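Local coordinates for protein dextranase (Pseudarthrobacter oxydans, PDB 6NZS) that cuts dextran from within, hydrolysing its alpha-1,6-glucosidic linkages as a family 49 glycosidase, at residues K64-I67 / G68-K71; A75-S78 / S79-L83. All blocks are in the same frame, centred on the assembly; numbering follows the deposited sequence.

Contact 1 of 2, residues K64-I67 / G68-K71; sequences KDKI and GYTK
The ammonium group of Lys66 is gripped by three partners. Its NZ donates to the carbonyl of Lys71, 2.9 Å from NZ to O, coming in from above the carbonyl plane rather than along a lone pair. A water lies 3.1 Å from Lys66 NZ, accepts from it and donates to Thr70 O, linking the ammonium to that carbonyl indirectly. The carboxylate of Glu76 completes the set with a salt bridge. The lysine starts over a face of the Tyr69 ring at CB and runs out, extended beyond CG, past its CE2 side, the side chains crossing at about a right angle. Lys66 CB makes a CH-pi contact 3.8 Å from the ring centroid, and further along CD rests 3.6 Å from Tyr69 CE2. The ring is brought back under the lysine because its CG sits between the backbone N and the carbonyl carbon (chi1 67°). Gly68, with positive phi, turns the backbone between the two residues. Tyr69 OH is hydrogen-bonded to Asp73, and the ring also stacks with His301. The turn lies at the surface, in the loop that leads from strand 51-58 to helix 76-81.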
loop_
_atom_site.group_PDB
_atom_site.type_symbol
_atom_site.label_atom_id
_atom_site.label_comp_id
_atom_site.label_asym_id
_atom_site.label_seq_id
_atom_site.Cartn_x
_atom_site.Cartn_y
_atom_site.Cartn_z
ATOM N N LYS A 64 -13.190 13.565 -10.578
ATOM C CA LYS A 64 -14.495 14.067 -10.185
ATOM C C LYS A 64 -14.353 15.245 -9.234
ATOM O O LYS A 64 -13.368 15.371 -8.498
ATOM C CB LYS A 64 -15.303 12.964 -9.501
ATOM C CG LYS A 64 -15.677 11.833 -10.435
ATOM C CD LYS A 64 -16.477 10.770 -9.705
ATOM C CE LYS A 64 -15.558 9.802 -8.986
ATOM N NZ LYS A 64 -16.324 8.767 -8.229
ATOM N N ASP A 65 -15.344 16.129 -9.267
ATOM C CA ASP A 65 -15.494 17.086 -8.190
ATOM C C ASP A 65 -15.967 16.367 -6.931
ATOM O O ASP A 65 -16.455 15.235 -6.975
ATOM C CB ASP A 65 -16.535 18.145 -8.555
ATOM C CG ASP A 65 -16.079 19.055 -9.675
ATOM O OD1 ASP A 65 -14.858 19.271 -9.826
ATOM O OD2 ASP A 65 -16.955 19.570 -10.398
ATOM N N LYS A 66 -15.804 17.039 -5.794
ATOM C CA LYS A 66 -16.374 16.545 -4.547
ATOM C C LYS A 66 -17.892 16.637 -4.633
ATOM O O LYS A 66 -18.445 17.727 -4.820
ATOM C CB LYS A 66 -15.868 17.390 -3.382
ATOM C CG LYS A 66 -14.357 17.347 -3.207
ATOM C CD LYS A 66 -13.928 18.285 -2.094
ATOM C CE LYS A 66 -12.442 18.171 -1.809
ATOM N NZ LYS A 66 -11.995 19.070 -0.718
ATOM N N ILE A 67 -18.568 15.499 -4.519
ATOM C CA ILE A 67 -20.023 15.445 -4.607
ATOM C C ILE A 67 -20.567 15.205 -3.207
ATOM O O ILE A 67 -20.321 14.151 -2.605
ATOM C CB ILE A 67 -20.502 14.370 -5.591
ATOM C CG1 ILE A 67 -20.104 14.741 -7.023
ATOM C CG2 ILE A 67 -22.011 14.179 -5.479
ATOM C CD1 ILE A 67 -20.443 16.155 -7.414
ATOM N N GLY A 68 -21.301 16.182 -2.685
ATOM C CA GLY A 68 -21.933 16.046 -1.390
ATOM C C GLY A 68 -21.106 16.491 -0.207
ATOM O O GLY A 68 -21.514 16.247 0.936
ATOM N N TYR A 69 -19.961 17.130 -0.435
ATOM C CA TYR A 69 -19.124 17.597 0.659
ATOM C C TYR A 69 -18.162 18.659 0.148
ATOM O O TYR A 69 -17.887 18.759 -1.053
ATOM C CB TYR A 69 -18.360 16.448 1.335
ATOM C CG TYR A 69 -17.311 15.774 0.469
ATOM C CD1 TYR A 69 -17.669 14.797 -0.444
ATOM C CD2 TYR A 69 -15.964 16.103 0.594
ATOM C CE1 TYR A 69 -16.712 14.165 -1.229
ATOM C CE2 TYR A 69 -15.000 15.480 -0.193
ATOM C CZ TYR A 69 -15.387 14.512 -1.094
ATOM O OH TYR A 69 -14.445 13.880 -1.879
ATOM N N THR A 70 -17.656 19.461 1.087
ATOM C CA THR A 70 -16.621 20.440 0.800
ATOM C C THR A 70 -15.371 20.263 1.649
ATOM O O THR A 70 -14.347 20.884 1.339
ATOM C CB THR A 70 -17.152 21.872 0.987
ATOM O OG1 THR A 70 -17.559 22.057 2.349
ATOM C CG2 THR A 70 -18.331 22.132 0.068
ATOM N N LYS A 71 -15.417 19.427 2.686
ATOM C CA LYS A 71 -14.275 19.245 3.569
ATOM C C LYS A 71 -13.102 18.632 2.807
ATOM O O LYS A 71 -13.249 18.104 1.703
ATOM C CB LYS A 71 -14.648 18.325 4.732
ATOM C CG LYS A 71 -14.914 16.884 4.323
ATOM C CD LYS A 71 -15.156 15.995 5.534
ATOM C CE LYS A 71 -15.514 14.581 5.098
ATOM N NZ LYS A 71 -15.827 13.702 6.263
HETATM O O HOH W 1 -13.381 21.844 -1.143
#

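Contact 2 of 2, residues A75-S78 / S79-L83; sequences AEFS and SQAGL
Phe77 leaves the short helix with CG anti to its backbone N (chi1 174°), and its ring reaches along the helix toward the residues one turn on. CB starts out pointing away from the next turn, but the ring comes back toward it, and CE1 and CZ both lie 3.8 Å from Ala81 CB. That methyl sits over one face of the ring, toward its rim, in a CH-pi contact. CE2 approaches Leu83 CD1 at 4.2 Å, and this leucine methyl also packs against Ser78 CB. Beyond the segments the ring rests on Tyr155 and Ala157 of strand 154-159.

The backbone beneath is a single helix, 76-81, with Ala75 as N-cap and a Schellman motif at its C-terminal end. There Gly82 takes positive phi, and Leu83 N returns to Ser78 O at 3.0 Å, in the carbonyl plane; this folds the leucine back onto the last turn. At the other end Ala75 O accepts twice from the same face of its plane: from Ser79 N at 2.9 Å and from Ser78 OG at 3.0 Å, the hydroxyl standing well above the carbonyl plane. The Glu76 chain bends at chi2 (76°), bringing its carboxylate back over the loop before the helix, where OE2 accepts from Asp73 N and OE1 from Gly74 N.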
loop_
_atom_site.group_PDB
_atom_site.type_symbol
_atom_site.label_atom_id
_atom_site.label_comp_id
_atom_site.label_asym_id
_atom_site.label_seq_id
_atom_site.Cartn_x
_atom_site.Cartn_y
_atom_site.Cartn_z
ATOM N N ALA A 75 -7.010 14.259 -1.025
ATOM C CA ALA A 75 -6.567 14.259 -2.411
ATOM C C ALA A 75 -6.294 15.654 -2.943
ATOM O O ALA A 75 -6.060 15.805 -4.145
ATOM C CB ALA A 75 -7.602 13.557 -3.294
ATOM N N GLU A 76 -6.288 16.670 -2.076
ATOM C CA GLU A 76 -6.157 18.047 -2.547
ATOM C C GLU A 76 -4.834 18.276 -3.267
ATOM O O GLU A 76 -4.817 18.772 -4.400
ATOM C CB GLU A 76 -6.327 19.022 -1.385
ATOM C CG GLU A 76 -7.775 19.219 -0.947
ATOM C CD GLU A 76 -8.332 18.054 -0.139
ATOM O OE1 GLU A 76 -7.544 17.311 0.490
ATOM O OE2 GLU A 76 -9.564 17.885 -0.135
ATOM N N PHE A 77 -3.706 17.945 -2.626
ATOM C CA PHE A 77 -2.421 18.199 -3.274
ATOM C C PHE A 77 -2.276 17.379 -4.546
ATOM O O PHE A 77 -1.874 17.899 -5.591
ATOM C CB PHE A 77 -1.240 17.901 -2.351
ATOM C CG PHE A 77 0.095 18.026 -3.052
ATOM C CD1 PHE A 77 0.554 19.271 -3.456
ATOM C CD2 PHE A 77 0.872 16.906 -3.338
ATOM C CE1 PHE A 77 1.766 19.408 -4.117
ATOM C CE2 PHE A 77 2.094 17.042 -4.000
ATOM C CZ PHE A 77 2.538 18.289 -4.389
ATOM N N SER A 78 -2.591 16.084 -4.475
ATOM C CA SER A 78 -2.409 15.242 -5.653
ATOM C C SER A 78 -3.252 15.737 -6.826
ATOM O O SER A 78 -2.780 15.780 -7.966
ATOM C CB SER A 78 -2.730 13.792 -5.318
ATOM O OG SER A 78 -4.087 13.630 -4.964
ATOM N N SER A 79 -4.491 16.148 -6.559
ATOM C CA SER A 79 -5.350 16.688 -7.609
ATOM C C SER A 79 -4.792 17.996 -8.164
ATOM O O SER A 79 -4.692 18.174 -9.385
ATOM C CB SER A 79 -6.756 16.890 -7.047
ATOM O OG SER A 79 -7.624 17.442 -8.019
ATOM N N GLN A 80 -4.401 18.916 -7.279
ATOM C CA GLN A 80 -3.976 20.241 -7.720
ATOM C C GLN A 80 -2.621 20.209 -8.412
ATOM O O GLN A 80 -2.373 21.016 -9.313
ATOM C CB GLN A 80 -4.002 21.205 -6.534
ATOM C CG GLN A 80 -5.428 21.441 -6.038
ATOM C CD GLN A 80 -5.499 22.308 -4.798
ATOM O OE1 GLN A 80 -4.724 23.253 -4.639
ATOM N NE2 GLN A 80 -6.438 21.994 -3.913
ATOM N N ALA A 81 -1.742 19.288 -8.022
ATOM C CA ALA A 81 -0.440 19.144 -8.659
ATOM C C ALA A 81 -0.491 18.276 -9.907
ATOM O O ALA A 81 0.525 18.160 -10.604
ATOM C CB ALA A 81 0.573 18.562 -7.668
ATOM N N GLY A 82 -1.636 17.673 -10.210
ATOM C CA GLY A 82 -1.714 16.848 -11.402
ATOM C C GLY A 82 -0.977 15.533 -11.297
ATOM O O GLY A 82 -0.448 15.046 -12.299
ATOM N N LEU A 83 -0.923 14.939 -10.109
ATOM C CA LEU A 83 -0.293 13.631 -9.990
ATOM C C LEU A 83 -1.172 12.550 -10.615
ATOM O O LEU A 83 -2.403 12.611 -10.581
ATOM C CB LEU A 83 -0.052 13.282 -8.522
ATOM C CG LEU A 83 0.715 14.280 -7.659
ATOM C CD1 LEU A 83 1.024 13.704 -6.275
ATOM C CD2 LEU A 83 1.986 14.717 -8.343
#

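Contact 1 precedes contact 2 along the chain, and their centres lie 14 Å apart on the same side of the molecule's centre. Both belong to the N-terminal Ig-like domain of this family 49 enzyme, in the connection between strands 51-58 and 84-92, which pair antiparallel. Residues 64-71 form a surface turn in this connection; residues 75-83 hold helix 76-81 with its two ends and are partly buried. A salt bridge of 2.8 Å from Lys66 NZ to Glu76 OE2 joins them directly, linking the loop to the first residue of the helix. From there the chain continues into strand 84-92.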